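Local coordinates for GTPase activator-like protein (Chaetomium thermophilum, PDB 6SSH), which probably stimulates GTP hydrolysis by a small GTPase, this piece being the TSC2-type GAP domain of a much longer protein, at residues 87-91 with 92-96; 9-12 with 13-16; 18-21 with 22-25. One frame throughout, in Å; residues are numbered along the deposited sequence.

Contact 1 (87-91 with 92-96); sequences EHDPQ and CIMKK. With EDO (1,2-ethanediol), chain F.
Asp89 presents its carboxylate to the start of helix 93-99, and each oxygen takes a backbone N-H of its own. OD1 accepts from Ile93 N at 2.9 Å, on its syn side and somewhat out of the carboxylate plane. OD2 accepts from Met94 N, also at 2.9 Å, through its syn lone pair, and this bond is the straighter of the two, with an N-H...O angle of 169°. The group can face the helix because CG stands opposite the backbone N (chi1 -174°) and the carboxylate is hardly twisted about its own bond. Two bonds to neighbouring amides also fix its rotation. The aliphatic parts of the two helical residues close in alongside: Ile93 CG1 comes within 3.4 Å of Asp89 OD1, and Met94 CG lies equally near Asp89 OD2.

The backbone between them is a type I beta turn from Asp89 to Cys92, closed by Cys92 N on Asp89 O at 3.0 Å, and Cys92 occupies the N-cap position. The negative group thus sits where the first N-H groups of a helix gather, which probably favours its charged form. In Rap-GAP relatives a helix of this kind leads to the asparagine thumb, and helix 93-99 probably has the same role here.

Gln91 CB meets Ile93 CG2 at 3.9 Å, a loose aliphatic touch at the surface. Cys92 is buried and packs on Leu21, Ala22 and Leu86. Buried Lys95 sends its amino group to backbone carbonyls, that of Leu21 among them. His88 ND1 shares a hydrogen bond of 3.1 Å with ethanediol O1, which lies at the edge of the imidazole ring and in its plane.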
# COMPACT_ATOMS: atom_id res chain seq x y z
N GLU A 87 -20.21 -2.12 -12.80
CA GLU A 87 -21.03 -1.56 -13.89
C GLU A 87 -20.53 -0.21 -14.36
O GLU A 87 -20.39 0.00 -15.57
CB GLU A 87 -22.47 -1.48 -13.43
CG GLU A 87 -23.22 -2.79 -13.45
CD GLU A 87 -23.46 -3.37 -14.86
OE1 GLU A 87 -23.36 -2.59 -15.87
OE2 GLU A 87 -23.88 -4.54 -14.99
N HIS A 88 -20.22 0.68 -13.42
CA HIS A 88 -19.81 2.03 -13.75
C HIS A 88 -18.33 2.05 -14.15
O HIS A 88 -17.92 2.87 -14.95
CB HIS A 88 -19.93 2.99 -12.55
CG HIS A 88 -21.33 3.23 -12.11
ND1 HIS A 88 -21.66 4.08 -11.07
CD2 HIS A 88 -22.49 2.75 -12.59
CE1 HIS A 88 -22.97 4.07 -10.91
NE2 HIS A 88 -23.50 3.29 -11.83
N ASP A 89 -17.50 1.22 -13.51
CA ASP A 89 -16.06 1.33 -13.64
C ASP A 89 -15.51 -0.09 -13.59
O ASP A 89 -14.82 -0.47 -12.59
CB ASP A 89 -15.49 2.23 -12.53
CG ASP A 89 -13.99 2.50 -12.70
OD1 ASP A 89 -13.41 2.12 -13.74
OD2 ASP A 89 -13.38 3.08 -11.75
N PRO A 90 -15.77 -0.89 -14.60
CA PRO A 90 -15.31 -2.30 -14.58
C PRO A 90 -13.79 -2.46 -14.48
O PRO A 90 -13.35 -3.48 -13.94
CB PRO A 90 -15.79 -2.85 -15.94
CG PRO A 90 -16.02 -1.60 -16.80
CD PRO A 90 -16.54 -0.59 -15.81
N GLN A 91 -13.00 -1.54 -15.00
CA GLN A 91 -11.55 -1.62 -14.94
C GLN A 91 -10.97 -0.98 -13.68
O GLN A 91 -9.75 -0.99 -13.46
CB GLN A 91 -10.91 -0.99 -16.16
CG GLN A 91 -11.18 -1.74 -17.45
CD GLN A 91 -10.48 -3.06 -17.50
OE1 GLN A 91 -9.25 -3.12 -17.48
NE2 GLN A 91 -11.24 -4.13 -17.57
N CYS A 92 -11.83 -0.48 -12.80
CA CYS A 92 -11.42 0.22 -11.58
C CYS A 92 -10.44 1.33 -11.88
O CYS A 92 -9.43 1.49 -11.16
CB CYS A 92 -10.84 -0.75 -10.54
SG CYS A 92 -11.99 -2.09 -10.07
N ILE A 93 -10.67 2.08 -12.95
CA ILE A 93 -9.76 3.16 -13.30
C ILE A 93 -9.74 4.21 -12.19
O ILE A 93 -8.71 4.90 -12.03
CB ILE A 93 -10.06 3.82 -14.67
CG1 ILE A 93 -11.31 4.64 -14.61
CG2 ILE A 93 -10.07 2.75 -15.77
CD1 ILE A 93 -11.58 5.37 -15.95
N MET A 94 -10.81 4.39 -11.43
CA MET A 94 -10.78 5.38 -10.37
C MET A 94 -9.80 4.97 -9.24
O MET A 94 -9.29 5.84 -8.55
CB MET A 94 -12.18 5.70 -9.88
CG MET A 94 -13.08 6.32 -10.92
SD MET A 94 -12.40 7.87 -11.54
CE MET A 94 -13.75 8.33 -12.52
N LYS A 95 -9.55 3.67 -9.07
CA LYS A 95 -8.51 3.23 -8.11
C LYS A 95 -7.15 3.25 -8.77
O LYS A 95 -6.17 3.68 -8.14
CB LYS A 95 -8.80 1.83 -7.63
CG LYS A 95 -10.20 1.67 -7.02
CD LYS A 95 -10.30 0.43 -6.15
CE LYS A 95 -11.74 0.06 -5.78
NZ LYS A 95 -11.81 -1.00 -4.74
N LYS A 96 -7.03 2.81 -10.01
CA LYS A 96 -5.75 2.77 -10.73
C LYS A 96 -5.13 4.12 -10.82
O LYS A 96 -3.88 4.26 -10.83
CB LYS A 96 -5.88 2.09 -12.10
CG LYS A 96 -4.67 1.90 -12.92
CD LYS A 96 -3.60 1.06 -12.25
CE LYS A 96 -2.28 0.99 -13.01
NZ LYS A 96 -2.39 0.24 -14.27
C1 EDO F . -19.04 6.77 -10.61
O1 EDO F . -19.22 5.55 -9.87
C2 EDO F . -18.07 7.72 -9.91
O2 EDO F . -18.40 7.89 -8.52

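Contact 2 (9-12 with 13-16); sequences YIKE and GQTH. With EDO (1,2-ethanediol), chain D; EDO (1,2-ethanediol), chain G.
Gln14 holds Lys11 at both of its backbone polar atoms, once with its main chain and once with its side chain. Gln14 N donates to Lys11 O at 3.1 Å and closes the turn. The side chain then runs back past the same residue, and its OE1 receives Lys11 N at 2.9 Å. That second donor comes from above the amide plane, 52° out of it, although the N-H itself points well at the oxygen (161°). An extended chain beyond CG gives Gln14 the length to span the turn. On the way its amide crosses the Lys11 side chain: CD lies 3.6 Å from Lys11 CB, and NE2 is 3.5 Å from Lys11 CE, which a bend at chi3 brings round. Ile10 CG2 rests against Gln14 CB at 3.9 Å.

Gln14 is buried, and its OE1 is used twice, for it also accepts an N-H from the Asn23 side chain, while Gln14 packs on Glu19 and Ile20 of helix 17-21. Two ethanediol molecules, probably from the crystallisation liquor, donate to the carbonyls: one through O1 to Gln14 O at 2.7 Å, another through O1 to Gly13 O at 3.1 Å.

Gly13 has a positive phi of 89°, a backbone conformation that glycine takes readily. This is the classic type II beta turn, from Lys11 to Gln14 with glycine in its third position, and it carries the chain from strand 2-10 of the mixed sheet toward helix 17-21.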
# COMPACT_ATOMS: atom_id res chain seq x y z
N TYR A 9 -4.34 -4.79 -1.38
CA TYR A 9 -4.57 -6.14 -0.89
C TYR A 9 -4.83 -7.09 -2.04
O TYR A 9 -5.72 -6.83 -2.87
CB TYR A 9 -5.79 -6.18 0.05
CG TYR A 9 -6.03 -7.56 0.61
CD1 TYR A 9 -5.26 -8.05 1.66
CD2 TYR A 9 -6.98 -8.41 0.08
CE1 TYR A 9 -5.44 -9.32 2.15
CE2 TYR A 9 -7.18 -9.69 0.57
CZ TYR A 9 -6.40 -10.18 1.61
OH TYR A 9 -6.62 -11.44 2.06
N ILE A 10 -4.06 -8.18 -2.09
CA ILE A 10 -4.25 -9.25 -3.07
C ILE A 10 -4.84 -10.47 -2.39
O ILE A 10 -4.23 -11.00 -1.46
CB ILE A 10 -2.96 -9.61 -3.80
CG1 ILE A 10 -2.26 -8.37 -4.34
CG2 ILE A 10 -3.29 -10.63 -4.86
CD1 ILE A 10 -0.97 -8.67 -5.09
N LYS A 11 -6.02 -10.90 -2.82
CA LYS A 11 -6.74 -12.02 -2.24
C LYS A 11 -6.21 -13.34 -2.80
O LYS A 11 -5.69 -13.39 -3.90
CB LYS A 11 -8.26 -11.85 -2.50
CG LYS A 11 -9.19 -12.78 -1.75
CD LYS A 11 -10.69 -12.39 -2.00
CE LYS A 11 -10.98 -11.99 -3.44
NZ LYS A 11 -12.41 -12.22 -3.83
N GLU A 12 -6.46 -14.42 -2.07
CA GLU A 12 -6.07 -15.75 -2.49
C GLU A 12 -6.45 -16.05 -3.94
O GLU A 12 -7.61 -15.83 -4.33
CB GLU A 12 -6.75 -16.77 -1.59
CG GLU A 12 -6.32 -18.22 -1.89
CD GLU A 12 -6.70 -19.17 -0.77
OE1 GLU A 12 -7.91 -19.39 -0.57
OE2 GLU A 12 -5.77 -19.70 -0.11
N GLY A 13 -5.49 -16.51 -4.74
CA GLY A 13 -5.76 -16.89 -6.11
C GLY A 13 -5.65 -15.80 -7.16
O GLY A 13 -5.64 -16.09 -8.33
N GLN A 14 -5.63 -14.53 -6.75
CA GLN A 14 -5.64 -13.45 -7.73
C GLN A 14 -4.29 -13.21 -8.36
O GLN A 14 -3.24 -13.42 -7.69
CB GLN A 14 -6.10 -12.13 -7.07
CG GLN A 14 -7.53 -12.18 -6.58
CD GLN A 14 -7.99 -10.88 -5.95
OE1 GLN A 14 -7.24 -10.10 -5.34
NE2 GLN A 14 -9.26 -10.59 -6.19
N THR A 15 -4.31 -12.84 -9.64
CA THR A 15 -3.11 -12.67 -10.43
C THR A 15 -3.09 -11.40 -11.24
O THR A 15 -2.02 -10.98 -11.66
CB THR A 15 -2.91 -13.86 -11.40
OG1 THR A 15 -4.02 -13.95 -12.26
CG2 THR A 15 -2.74 -15.18 -10.63
N HIS A 16 -4.27 -10.78 -11.46
CA HIS A 16 -4.39 -9.68 -12.44
C HIS A 16 -4.86 -8.41 -11.78
O HIS A 16 -5.67 -8.43 -10.86
CB HIS A 16 -5.40 -10.07 -13.54
CG HIS A 16 -5.46 -9.11 -14.70
ND1 HIS A 16 -6.23 -7.96 -14.71
CD2 HIS A 16 -4.89 -9.18 -15.93
CE1 HIS A 16 -6.09 -7.34 -15.87
NE2 HIS A 16 -5.29 -8.08 -16.64
C1 EDO D . 0.12 -12.48 -7.49
O1 EDO D . -0.55 -13.53 -8.17
C2 EDO D . 0.06 -11.29 -8.41
O2 EDO D . 1.34 -10.70 -8.50
C1 EDO G . -7.26 -14.90 -11.81
O1 EDO G . -7.05 -16.15 -11.13
C2 EDO G . -8.03 -15.00 -13.14
O2 EDO G . -9.45 -15.07 -12.96

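Contact 3 (18-21 with 22-25); sequences TEIL and ANTM
The carboxamide of Asn23 turns one face to two carbonyls of the last turn of helix 17-21: Ile20 O sits over it, 3.3 Å from Asn23 CG, and Glu19 O lies off the same face, 3.5 Å from Asn23 OD1. Neither is a hydrogen-bond partner of the amide. Ile20 O is only 3.2 Å from Asn23 ND2, but the angle is poor, since the N-H groups point along the plane. At the ND2 edge, close to the amide plane, ND2 donates to Gln14 OE1 and Tyr9 O. CG lies beside its own backbone N (chi1 -62°), which folds the amide back against the helix.

Ile20 O is taken by the backbone instead. Asn23 N reaches it at 3.1 Å, approaching from above the carbonyl plane. One residue earlier, Ala22 N bonds to Thr18 O at 3.2 Å, less straight at 143°, and Ala22 CB comes 3.6 Å from Glu19 O. The Glu19 carboxylate is turned elsewhere, its OE2 accepting the N-H groups of Thr15 and His16 at the start of the helix. Ile20 faces Ile8 and Ile10 of strand 2-10, and Leu21 packs on Cys92.

An i to i-4 bond followed by an i to i-3 bond, with Asn23 then turning extended, is the familiar tightening of a short helix at its C-terminal end.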
# COMPACT_ATOMS: atom_id res chain seq x y z
N THR A 18 -6.97 -5.98 -12.48
CA THR A 18 -8.35 -5.54 -12.44
C THR A 18 -9.10 -6.22 -11.30
O THR A 18 -9.77 -5.57 -10.50
CB THR A 18 -9.01 -5.74 -13.82
OG1 THR A 18 -8.15 -5.17 -14.81
CG2 THR A 18 -10.35 -5.07 -13.89
N GLU A 19 -8.94 -7.53 -11.17
CA GLU A 19 -9.62 -8.22 -10.09
C GLU A 19 -9.10 -7.83 -8.69
O GLU A 19 -9.84 -7.79 -7.67
CB GLU A 19 -9.56 -9.73 -10.32
CG GLU A 19 -8.13 -10.29 -10.17
CD GLU A 19 -8.00 -11.76 -10.54
OE1 GLU A 19 -9.05 -12.47 -10.59
OE2 GLU A 19 -6.82 -12.17 -10.75
N ILE A 20 -7.81 -7.55 -8.61
CA ILE A 20 -7.23 -7.11 -7.34
C ILE A 20 -7.77 -5.74 -6.90
O ILE A 20 -8.15 -5.51 -5.76
CB ILE A 20 -5.66 -7.07 -7.48
CG1 ILE A 20 -5.08 -8.50 -7.61
CG2 ILE A 20 -5.02 -6.33 -6.30
CD1 ILE A 20 -3.65 -8.48 -8.13
N LEU A 21 -7.87 -4.82 -7.86
CA LEU A 21 -8.34 -3.48 -7.53
C LEU A 21 -9.79 -3.56 -7.09
O LEU A 21 -10.21 -2.71 -6.30
CB LEU A 21 -8.19 -2.56 -8.73
CG LEU A 21 -6.73 -2.20 -9.12
CD1 LEU A 21 -6.74 -1.37 -10.41
CD2 LEU A 21 -6.01 -1.46 -8.01
N ALA A 22 -10.55 -4.49 -7.57
CA ALA A 22 -11.96 -4.60 -7.20
C ALA A 22 -12.16 -4.93 -5.72
O ALA A 22 -13.26 -4.75 -5.19
CB ALA A 22 -12.67 -5.61 -8.07
N ASN A 23 -11.16 -5.48 -5.03
CA ASN A 23 -11.34 -5.87 -3.65
C ASN A 23 -11.75 -4.70 -2.79
O ASN A 23 -11.25 -3.59 -2.96
CB ASN A 23 -10.04 -6.47 -3.07
CG ASN A 23 -9.60 -7.71 -3.79
OD1 ASN A 23 -10.39 -8.47 -4.32
ND2 ASN A 23 -8.31 -7.99 -3.74
N THR A 24 -12.69 -4.97 -1.85
CA THR A 24 -13.15 -3.95 -0.93
C THR A 24 -12.93 -4.29 0.54
O THR A 24 -13.41 -3.60 1.42
CB THR A 24 -14.58 -3.62 -1.07
OG1 THR A 24 -15.28 -4.81 -0.92
CG2 THR A 24 -14.85 -2.96 -2.48
N MET A 25 -12.14 -5.32 0.79
CA MET A 25 -11.70 -5.64 2.14
C MET A 25 -10.57 -6.63 2.01
O MET A 25 -10.34 -7.23 0.97
CB MET A 25 -12.86 -6.20 2.91
CG MET A 25 -13.26 -7.48 2.41
SD MET A 25 -14.62 -8.24 3.37
CE MET A 25 -14.17 -7.80 5.06

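How the contacts relate
Contact 1 is a surface turn, whereas contacts 2 and 3 are partly buried and lie closer to the middle of the domain. Contacts 2 and 3 stand at the two ends of helix 17-21, their centres about 8 Å apart, and share a buried network of neutral amides. Contact 1 holds the loop before helix 93-99 to the first turn of that helix and relies on a carboxylate at a helix start. It meets contact 3 through Lys95, whose amino group bonds to a carbonyl at the end of the earlier helix, and through packing of Thr18 on Gln91. Contacts 1 and 2 do not touch, their nearest atoms being about 6 Å apart; contact 3 touches both.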